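Local coordinates for protein leucyl aminopeptidase (PDB 5NTD) that probably removes leucine and other N-terminal residues from peptides as a manganese-bound M17 aminopeptidase, caught here with the inhibitor bestatin in its active site, at residues 238-244 / 267-273; 273-277 / 330-334. All coordinates share one frame; numbering follows the deposited sequence.

Contact 1 of 2, residues 238-244 / 267-273; sequences FDVDVIC and PRLVTLL
Asp241 and Thr271 face each other at the middle of an antiparallel ladder, their backbones joined by two bonds. Asp241 N to Thr271 O and the return bond from Thr271 N to Asp241 O are both 2.7 Å. Equivalent pairs of bonds tie Asp239 to Leu273 and Ile243 to Leu269, making six in all; the one from Asp239 N to Leu273 O is stretched to 3.2 Å. Between these rungs, CA-H groups such as that of Leu272 lean on carbonyl oxygens of the opposite strand.

A water adds a polar clasp on the face of Asp241 and Thr271. It donates hydrogen bonds to Asp241 OD2 (3.0 Å) and Leu269 O and accepts one from Thr271 OG1 at 2.6 Å. Thr271 OG1 also bonds to the hydroxyl of Thr338 on the next strand.

The other face is largely apolar. Val240 CG2, set anti to the backbone N because chi1 is 55°, lies alongside Leu272 CD2 at 3.6 Å and also meets Val270 CG1. Just before the strand, the Phe238 ring approaches the Leu272 methyls obliquely, CE1 standing 4.0 Å from CD1, while its edge-to-face partner Phe323 comes from helix 314-328. At the far end, Cys244 SG sits over the centre of one face of the Arg268 guanidinium, 3.7 Å from CZ; Arg268 NH1 bonds to Ala266 O.

This is a regular antiparallel pairing within the mixed sheet of the M17 catalytic domain, with strand 268-274 running between strands 239-244 and 334-344.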
# COMPACT_ATOMS: atom_id res chain seq x y z
N PHE G 238 -25.68 30.79 32.34
CA PHE G 238 -26.02 30.98 30.91
C PHE G 238 -26.96 29.90 30.45
O PHE G 238 -27.18 28.90 31.12
CB PHE G 238 -24.77 31.11 30.02
CG PHE G 238 -23.84 29.92 30.07
CD1 PHE G 238 -24.14 28.74 29.37
CD2 PHE G 238 -22.66 29.97 30.83
CE1 PHE G 238 -23.30 27.64 29.44
CE2 PHE G 238 -21.83 28.86 30.89
CZ PHE G 238 -22.14 27.71 30.18
N ASP G 239 -27.54 30.11 29.28
CA ASP G 239 -28.59 29.21 28.75
C ASP G 239 -27.97 28.04 27.97
O ASP G 239 -26.94 28.17 27.34
CB ASP G 239 -29.61 29.96 27.88
CG ASP G 239 -30.51 30.88 28.71
OD1 ASP G 239 -30.92 30.48 29.84
OD2 ASP G 239 -30.84 31.98 28.23
N VAL G 240 -28.63 26.89 28.05
CA VAL G 240 -28.17 25.69 27.35
C VAL G 240 -29.36 25.00 26.70
O VAL G 240 -30.39 24.77 27.33
CB VAL G 240 -27.36 24.75 28.26
CG1 VAL G 240 -28.15 24.38 29.52
CG2 VAL G 240 -26.96 23.48 27.51
N ASP G 241 -29.20 24.72 25.42
CA ASP G 241 -30.21 24.00 24.62
C ASP G 241 -29.53 22.72 24.04
O ASP G 241 -28.48 22.80 23.44
CB ASP G 241 -30.71 24.87 23.47
CG ASP G 241 -31.64 24.12 22.52
OD1 ASP G 241 -32.63 23.53 23.02
OD2 ASP G 241 -31.43 24.16 21.27
N VAL G 242 -30.18 21.59 24.22
CA VAL G 242 -29.66 20.32 23.78
C VAL G 242 -30.65 19.64 22.86
O VAL G 242 -31.77 19.34 23.26
CB VAL G 242 -29.39 19.36 24.95
CG1 VAL G 242 -28.87 18.02 24.45
CG2 VAL G 242 -28.37 19.96 25.91
N ILE G 243 -30.22 19.33 21.65
CA ILE G 243 -30.99 18.48 20.76
C ILE G 243 -30.27 17.15 20.68
O ILE G 243 -29.14 17.07 20.18
CB ILE G 243 -31.18 19.09 19.38
CG1 ILE G 243 -31.60 20.54 19.54
CG2 ILE G 243 -32.23 18.31 18.61
CD1 ILE G 243 -31.71 21.27 18.23
N CYS G 244 -30.93 16.10 21.13
CA CYS G 244 -30.26 14.81 21.40
C CYS G 244 -30.77 13.63 20.57
O CYS G 244 -31.97 13.47 20.38
CB CYS G 244 -30.41 14.43 22.87
SG CYS G 244 -29.52 12.90 23.29
N PRO G 267 -25.58 11.36 19.37
CA PRO G 267 -25.06 12.67 19.04
C PRO G 267 -25.91 13.74 19.67
O PRO G 267 -27.09 13.50 19.95
CB PRO G 267 -25.20 12.74 17.53
CG PRO G 267 -26.32 11.82 17.22
CD PRO G 267 -26.23 10.72 18.22
N ARG G 268 -25.32 14.90 19.86
CA ARG G 268 -26.02 16.06 20.41
C ARG G 268 -25.60 17.32 19.72
O ARG G 268 -24.42 17.54 19.50
CB ARG G 268 -25.74 16.18 21.92
CG ARG G 268 -26.49 15.15 22.75
CD ARG G 268 -25.59 14.60 23.82
NE ARG G 268 -26.29 13.86 24.87
CZ ARG G 268 -26.29 12.54 25.01
NH1 ARG G 268 -25.64 11.75 24.18
NH2 ARG G 268 -26.89 12.02 26.06
N LEU G 269 -26.58 18.15 19.45
CA LEU G 269 -26.35 19.54 19.09
C LEU G 269 -26.63 20.38 20.34
O LEU G 269 -27.77 20.55 20.77
CB LEU G 269 -27.24 19.96 17.95
CG LEU G 269 -26.77 21.17 17.15
CD1 LEU G 269 -25.48 20.91 16.39
CD2 LEU G 269 -27.87 21.56 16.18
N VAL G 270 -25.57 20.92 20.91
CA VAL G 270 -25.62 21.65 22.15
C VAL G 270 -25.35 23.14 21.91
O VAL G 270 -24.26 23.52 21.49
CB VAL G 270 -24.61 21.13 23.15
CG1 VAL G 270 -24.67 21.91 24.46
CG2 VAL G 270 -24.84 19.67 23.42
N THR G 271 -26.34 23.98 22.19
CA THR G 271 -26.18 25.41 22.00
C THR G 271 -26.24 26.15 23.33
O THR G 271 -27.17 26.00 24.11
CB THR G 271 -27.21 25.99 21.01
OG1 THR G 271 -27.05 25.37 19.72
CG2 THR G 271 -27.02 27.48 20.84
N LEU G 272 -25.23 26.98 23.54
CA LEU G 272 -25.09 27.80 24.73
C LEU G 272 -25.28 29.28 24.35
O LEU G 272 -24.84 29.69 23.28
CB LEU G 272 -23.72 27.63 25.38
CG LEU G 272 -23.23 26.19 25.44
CD1 LEU G 272 -21.84 26.14 26.05
CD2 LEU G 272 -24.17 25.33 26.25
N LEU G 273 -25.96 30.03 25.23
CA LEU G 273 -26.23 31.47 24.99
C LEU G 273 -25.75 32.33 26.10
O LEU G 273 -26.00 32.09 27.25
CB LEU G 273 -27.70 31.74 24.80
CG LEU G 273 -28.33 31.13 23.56
CD1 LEU G 273 -29.86 31.20 23.67
CD2 LEU G 273 -27.85 31.85 22.30
O HOH W 1 -28.79 23.52 19.98

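Contact 2 of 2, residues 273-277 / 330-334; sequences LYTPK and QQPVQ
The Tyr274 side chain reaches across to the turn at Gln331, its hydroxyl giving a hydrogen bond to Gln331 O at 2.7 Å. That oxygen lies at the ring's edge, near its plane; seen from the acceptor, the hydroxyl is tilted 32° from the carbonyl plane. With chi1 at 161°, CG stands nearly opposite the backbone N and the ring extends along residues 331-333. Its CE2 comes within 3.2 Å of Val333 O in an oblique approach, and the hydroxyl also rests against the CA of Gln330, where a Schellman motif ends the preceding helix.

Gln331 O is shared: it also takes a weak bond from Val333 N, closing an inverse gamma turn centred on Pro332. The Pro276 ring packs against the turn's backbone, with CD 3.5 Å from Val333 O and CB 3.9 Å from Gln331 O. Pro276 N lies above one face of the Tyr274 ring, offset toward the rim. Farther along, the extended Gln334 chain runs side by side with Thr275, both pointing the same way, and its CG lies 3.7 Å from Tyr274 O.

Tyr274 also packs against Phe323 and Val327 of helix 314-328. Gln331 and Val333 turn to helix 511-519, where Gln331 NE2 bonds to Thr515 O. The contact thus bridges the end of strand 268-274 and the link from helix 314-328 into strand 334-344, while Gln334 makes backbone bonds toward strand 283-291.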
# COMPACT_ATOMS: atom_id res chain seq x y z
N LEU G 273 -25.96 30.03 25.23
CA LEU G 273 -26.23 31.47 24.99
C LEU G 273 -25.75 32.33 26.10
O LEU G 273 -26.00 32.09 27.25
CB LEU G 273 -27.70 31.74 24.80
CG LEU G 273 -28.33 31.13 23.56
CD1 LEU G 273 -29.86 31.20 23.67
CD2 LEU G 273 -27.85 31.85 22.30
N TYR G 274 -25.08 33.39 25.70
CA TYR G 274 -24.67 34.44 26.61
C TYR G 274 -25.01 35.79 26.00
O TYR G 274 -24.60 36.12 24.88
CB TYR G 274 -23.17 34.35 26.89
CG TYR G 274 -22.55 35.61 27.45
CD1 TYR G 274 -22.81 36.01 28.76
CD2 TYR G 274 -21.67 36.36 26.68
CE1 TYR G 274 -22.21 37.14 29.28
CE2 TYR G 274 -21.06 37.50 27.18
CZ TYR G 274 -21.33 37.88 28.48
OH TYR G 274 -20.72 39.01 28.96
N THR G 275 -25.77 36.57 26.75
CA THR G 275 -26.08 37.96 26.38
C THR G 275 -25.56 38.85 27.48
O THR G 275 -26.00 38.73 28.61
CB THR G 275 -27.59 38.15 26.18
OG1 THR G 275 -28.04 37.21 25.20
CG2 THR G 275 -27.92 39.57 25.68
N PRO G 276 -24.63 39.76 27.15
CA PRO G 276 -24.13 40.69 28.17
C PRO G 276 -25.15 41.76 28.61
O PRO G 276 -26.19 41.97 27.95
CB PRO G 276 -22.97 41.39 27.47
CG PRO G 276 -23.26 41.30 26.02
CD PRO G 276 -24.08 40.05 25.83
N LYS G 277 -24.85 42.38 29.75
CA LYS G 277 -25.61 43.54 30.29
C LYS G 277 -25.37 44.62 29.27
O LYS G 277 -24.26 44.83 28.82
CB LYS G 277 -25.11 43.97 31.68
N GLN G 330 -17.16 38.67 31.48
CA GLN G 330 -18.28 39.53 31.06
C GLN G 330 -17.88 40.41 29.91
O GLN G 330 -18.12 41.62 29.91
CB GLN G 330 -18.80 40.38 32.22
CG GLN G 330 -19.38 39.49 33.30
CD GLN G 330 -19.92 40.28 34.46
OE1 GLN G 330 -19.30 41.26 34.93
NE2 GLN G 330 -21.11 39.88 34.94
N GLN G 331 -17.28 39.80 28.90
CA GLN G 331 -16.95 40.53 27.67
C GLN G 331 -18.26 40.98 27.00
O GLN G 331 -19.26 40.25 27.07
CB GLN G 331 -16.15 39.66 26.72
CG GLN G 331 -14.74 39.40 27.21
CD GLN G 331 -13.92 38.58 26.23
OE1 GLN G 331 -14.08 37.37 26.14
NE2 GLN G 331 -13.03 39.24 25.50
N PRO G 332 -18.26 42.17 26.36
CA PRO G 332 -19.48 42.76 25.82
C PRO G 332 -19.84 42.28 24.42
O PRO G 332 -20.15 43.06 23.54
CB PRO G 332 -19.18 44.25 25.82
CG PRO G 332 -17.70 44.33 25.62
CD PRO G 332 -17.11 43.09 26.24
N VAL G 333 -19.85 40.96 24.27
CA VAL G 333 -20.22 40.30 23.01
C VAL G 333 -21.36 39.37 23.26
O VAL G 333 -21.36 38.59 24.21
CB VAL G 333 -19.06 39.45 22.43
CG1 VAL G 333 -19.40 39.02 21.03
CG2 VAL G 333 -17.78 40.26 22.37
N GLN G 334 -22.35 39.46 22.42
CA GLN G 334 -23.44 38.52 22.52
C GLN G 334 -22.99 37.26 21.79
O GLN G 334 -22.62 37.34 20.63
CB GLN G 334 -24.72 39.05 21.88
CG GLN G 334 -25.89 38.10 22.05
CD GLN G 334 -27.17 38.68 21.53
OE1 GLN G 334 -27.28 39.89 21.36
NE2 GLN G 334 -28.17 37.85 21.37

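Strand 268-274 serves both contacts, whose centres lie about 17 Å apart and which share Leu273. Contact 1 pairs it with strand 239-244, whereas contact 2 lies where it runs out beside the loop leading into strand 334-344. Contact 1 is only partly buried, but half of its touching residues are buried; contact 2 has a larger share of exposed ones. The chemistry differs with the place in the fold: contact 1 buries 628 Å² through a backbone ladder and the side chains on it; contact 2 buries 299 Å², with one hydroxyl hydrogen bond and the packing of Tyr274, Pro276 and Gln334. Helix 314-328 touches aromatic side chains in both, Phe238 in contact 1 and Tyr274 in contact 2.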